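LS-24 (Lathyrus sativus, PDB 3LP9) probably binds hemin as a monomer or spermine as a dimer, the two being mutually exclusive, and may act in oxidative-stress response and polyamine biosynthesis. Local coordinates at residues 191-196 with 211-216. Residues are numbered along the deposited sequence; the frame is centred on the assembly and turned at random.
Sequences DDHYAR and VREIVD
Y194 and R212 form an antiparallel hydrogen-bonded pair: Y194 N donates to R212 O (2.9 Å), and R212 N returns a bond to Y194 O (3.2 Å). One residue along, H193 faces E213 as a non-hydrogen-bonded pair with diverging side chains, and a CA-H...O contact brings H193 CA to 3.1 Å from R212 O. The pairing then passes into the start of a helix. I214 N, just after the N-cap residue E213, donates a hydrogen bond to D192 O (3.1 Å, 164° at the hydrogen) from above the carbonyl plane. The same oxygen accepts a hydrogen bond from a water that in turn accepts one from V215 N, so D192 O serves the first turn both directly and through solvent.

The Y194 side chain carries most of the side-chain packing. Its chi1 of 77° lays the ring alongside the R212 chain, CE1 lying 3.4 Å from R212 CB. The polar E213 O meets the ring at its edge, while I214 CG1 packs 3.9 Å from Y194 CB. On H193, CD2 touches V211 CG1 at 3.7 Å.

Among charged groups, D192 OD2 and E213 OE2 stand 3.3 Å apart, a like-charge approach that may raise the proton affinity of either carboxylate; the nearby H193 ring, if protonated, would offset this.

This is the outer edge of the fourth blade of the hemopexin-fold beta-propeller: 212-213, outermost within this chain, flanks strand 193-198 and leads into helix 214-217, whose Y217 stacks on Y194, while F189 of strand 185-190 touches both Y194 and I214.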
ATOM      1  N   ASP A 191      -3.080 -22.730 -11.157  1.00 16.19           N
ATOM      2  CA  ASP A 191      -4.344 -23.396 -10.744  1.00 16.77           C
ATOM      3  C   ASP A 191      -4.014 -24.604  -9.870  1.00 16.40           C
ATOM      4  O   ASP A 191      -3.292 -24.464  -8.893  1.00 17.34           O
ATOM      5  CB  ASP A 191      -5.224 -23.790 -11.955  1.00 16.49           C
ATOM      6  CG  ASP A 191      -5.265 -22.688 -13.010  1.00 17.64           C
ATOM      7  OD1 ASP A 191      -5.439 -21.507 -12.602  1.00 18.39           O
ATOM      8  OD2 ASP A 191      -5.069 -22.984 -14.225  1.00 18.17           O
ATOM      9  N   ASP A 192      -4.607 -25.755 -10.179  1.00 16.95           N
ATOM     10  CA  ASP A 192      -4.413 -27.023  -9.434  1.00 16.01           C
ATOM     11  C   ASP A 192      -3.250 -27.848  -9.957  1.00 15.75           C
ATOM     12  O   ASP A 192      -3.129 -28.997  -9.587  1.00 15.59           O
ATOM     13  CB  ASP A 192      -5.689 -27.887  -9.476  1.00 16.15           C
ATOM     14  CG  ASP A 192      -6.171 -28.189 -10.898  1.00 15.60           C
ATOM     15  OD1 ASP A 192      -6.047 -27.349 -11.829  1.00 15.97           O
ATOM     16  OD2 ASP A 192      -6.672 -29.296 -11.090  1.00 15.91           O
ATOM     17  N   HIS A 193      -2.442 -27.245 -10.832  1.00 15.66           N
ATOM     18  CA  HIS A 193      -1.311 -27.868 -11.514  1.00 16.01           C
ATOM     19  C   HIS A 193       0.033 -27.312 -11.131  1.00 16.13           C
ATOM     20  O   HIS A 193       0.143 -26.146 -10.713  1.00 17.02           O
ATOM     21  CB  HIS A 193      -1.442 -27.664 -13.031  1.00 16.81           C
ATOM     22  CG  HIS A 193      -2.624 -28.383 -13.625  1.00 17.77           C
ATOM     23  ND1 HIS A 193      -3.884 -27.809 -13.710  1.00 16.29           N
ATOM     24  CD2 HIS A 193      -2.732 -29.639 -14.128  1.00 17.03           C
ATOM     25  CE1 HIS A 193      -4.706 -28.680 -14.266  1.00 17.48           C
ATOM     26  NE2 HIS A 193      -4.034 -29.795 -14.518  1.00 16.84           N
ATOM     27  N   TYR A 194       1.060 -28.130 -11.302  1.00 15.73           N
ATOM     28  CA  TYR A 194       2.419 -27.709 -10.960  1.00 16.19           C
ATOM     29  C   TYR A 194       3.312 -28.337 -12.059  1.00 16.29           C
ATOM     30  O   TYR A 194       2.956 -29.345 -12.710  1.00 16.99           O
ATOM     31  CB  TYR A 194       2.832 -28.200  -9.532  1.00 15.72           C
ATOM     32  CG  TYR A 194       3.187 -29.680  -9.507  1.00 14.96           C
ATOM     33  CD1 TYR A 194       2.191 -30.641  -9.385  1.00 15.99           C
ATOM     34  CD2 TYR A 194       4.506 -30.104  -9.688  1.00 13.93           C
ATOM     35  CE1 TYR A 194       2.499 -32.030  -9.469  1.00 15.60           C
ATOM     36  CE2 TYR A 194       4.837 -31.451  -9.748  1.00 13.89           C
ATOM     37  CZ  TYR A 194       3.857 -32.411  -9.640  1.00 15.05           C
ATOM     38  OH  TYR A 194       4.179 -33.750  -9.724  1.00 14.44           O
ATOM     39  N   ALA A 195       4.485 -27.761 -12.241  1.00 16.50           N
ATOM     40  CA  ALA A 195       5.472 -28.298 -13.146  1.00 15.78           C
ATOM     41  C   ALA A 195       6.788 -28.261 -12.314  1.00 15.80           C
ATOM     42  O   ALA A 195       7.136 -27.268 -11.669  1.00 16.06           O
ATOM     43  CB  ALA A 195       5.540 -27.448 -14.367  1.00 13.79           C
ATOM     44  N   ARG A 196       7.437 -29.407 -12.221  1.00 16.49           N
ATOM     45  CA  ARG A 196       8.739 -29.505 -11.579  1.00 16.54           C
ATOM     46  C   ARG A 196       9.736 -29.435 -12.724  1.00 16.07           C
ATOM     47  O   ARG A 196       9.823 -30.329 -13.521  1.00 15.38           O
ATOM     48  CB  ARG A 196       8.875 -30.816 -10.825  1.00 16.30           C
ATOM     49  CG  ARG A 196      10.193 -30.886 -10.162  1.00 16.69           C
ATOM     50  CD  ARG A 196      10.643 -32.276 -10.173  1.00 18.79           C
ATOM     51  NE  ARG A 196      11.288 -32.751  -8.937  1.00 17.59           N
ATOM     52  CZ  ARG A 196      11.106 -33.987  -8.494  1.00 16.64           C
ATOM     53  NH1 ARG A 196      10.266 -34.782  -9.148  1.00 18.03           N
ATOM     54  NH2 ARG A 196      11.720 -34.407  -7.396  1.00 17.90           N
ATOM     55  N   VAL A 211       3.146 -32.064 -16.602  1.00 16.36           N
ATOM     56  CA  VAL A 211       2.314 -31.256 -15.713  1.00 16.12           C
ATOM     57  C   VAL A 211       1.332 -32.088 -14.902  1.00 16.23           C
ATOM     58  O   VAL A 211       0.452 -32.752 -15.449  1.00 16.80           O
ATOM     59  CB  VAL A 211       1.561 -30.151 -16.505  1.00 16.29           C
ATOM     60  CG1 VAL A 211       0.659 -29.342 -15.625  1.00 14.83           C
ATOM     61  CG2 VAL A 211       2.571 -29.280 -17.259  1.00 15.81           C
ATOM     62  N   ARG A 212       1.431 -32.015 -13.574  1.00 16.51           N
ATOM     63  CA  ARG A 212       0.540 -32.805 -12.738  1.00 15.58           C
ATOM     64  C   ARG A 212      -0.210 -31.965 -11.761  1.00 15.69           C
ATOM     65  O   ARG A 212      -0.143 -30.717 -11.767  1.00 16.52           O
ATOM     66  CB  ARG A 212       1.330 -33.920 -12.037  1.00 16.26           C
ATOM     67  CG  ARG A 212       1.811 -35.063 -12.947  1.00 14.72           C
ATOM     68  CD  ARG A 212       3.137 -35.645 -12.535  1.00 14.25           C
ATOM     69  NE  ARG A 212       3.601 -36.710 -13.431  1.00 13.50           N
ATOM     70  CZ  ARG A 212       3.123 -37.950 -13.429  1.00 14.21           C
ATOM     71  NH1 ARG A 212       2.146 -38.285 -12.558  1.00 14.29           N
ATOM     72  NH2 ARG A 212       3.568 -38.832 -14.321  1.00 11.10           N
ATOM     73  N   GLU A 213      -0.965 -32.645 -10.912  1.00 15.77           N
ATOM     74  CA  GLU A 213      -1.781 -32.005  -9.891  1.00 15.87           C
ATOM     75  C   GLU A 213      -1.036 -31.904  -8.605  1.00 16.26           C
ATOM     76  O   GLU A 213      -0.384 -32.855  -8.195  1.00 15.33           O
ATOM     77  CB  GLU A 213      -3.077 -32.747  -9.693  1.00 15.89           C
ATOM     78  CG  GLU A 213      -3.660 -33.076 -10.986  1.00 17.22           C
ATOM     79  CD  GLU A 213      -5.097 -32.719 -11.112  1.00 19.28           C
ATOM     80  OE1 GLU A 213      -5.830 -32.977 -10.134  1.00 20.88           O
ATOM     81  OE2 GLU A 213      -5.524 -32.224 -12.209  1.00 19.48           O
ATOM     82  N   ILE A 214      -1.106 -30.682  -8.037  1.00 16.42           N
ATOM     83  CA  ILE A 214      -0.456 -30.278  -6.795  1.00 16.38           C
ATOM     84  C   ILE A 214      -0.662 -31.305  -5.629  1.00 16.76           C
ATOM     85  O   ILE A 214       0.321 -31.777  -5.024  1.00 16.50           O
ATOM     86  CB  ILE A 214      -0.933 -28.826  -6.369  1.00 15.79           C
ATOM     87  CG1 ILE A 214      -0.394 -27.747  -7.336  1.00 15.06           C
ATOM     88  CG2 ILE A 214      -0.488 -28.530  -4.963  1.00 16.54           C
ATOM     89  CD1 ILE A 214      -1.019 -26.426  -7.160  1.00 12.56           C
ATOM     90  N   VAL A 215      -1.928 -31.680  -5.390  1.00 16.24           N
ATOM     91  CA  VAL A 215      -2.359 -32.572  -4.289  1.00 16.20           C
ATOM     92  C   VAL A 215      -2.080 -34.059  -4.544  1.00 16.47           C
ATOM     93  O   VAL A 215      -2.178 -34.860  -3.625  1.00 16.55           O
ATOM     94  CB  VAL A 215      -3.896 -32.310  -3.872  1.00 15.41           C
ATOM     95  CG1 VAL A 215      -4.089 -30.819  -3.541  1.00 14.68           C
ATOM     96  CG2 VAL A 215      -4.865 -32.688  -4.957  1.00 14.95           C
ATOM     97  N   ASP A 216      -1.741 -34.411  -5.792  1.00 16.47           N
ATOM     98  CA  ASP A 216      -1.341 -35.763  -6.176  1.00 15.91           C
ATOM     99  C   ASP A 216       0.088 -35.937  -5.759  1.00 16.19           C
ATOM    100  O   ASP A 216       0.488 -37.001  -5.286  1.00 15.94           O
ATOM    101  CB  ASP A 216      -1.433 -35.938  -7.681  1.00 16.07           C
ATOM    102  CG  ASP A 216      -2.857 -36.167  -8.144  1.00 16.91           C
ATOM    103  OD1 ASP A 216      -3.690 -36.547  -7.304  1.00 16.82           O
ATOM    104  OD2 ASP A 216      -3.170 -35.947  -9.351  1.00 18.60           O
TER
HETATM  105  O   HOH W   1      -3.991 -30.126  -7.174  1.00 14.10           O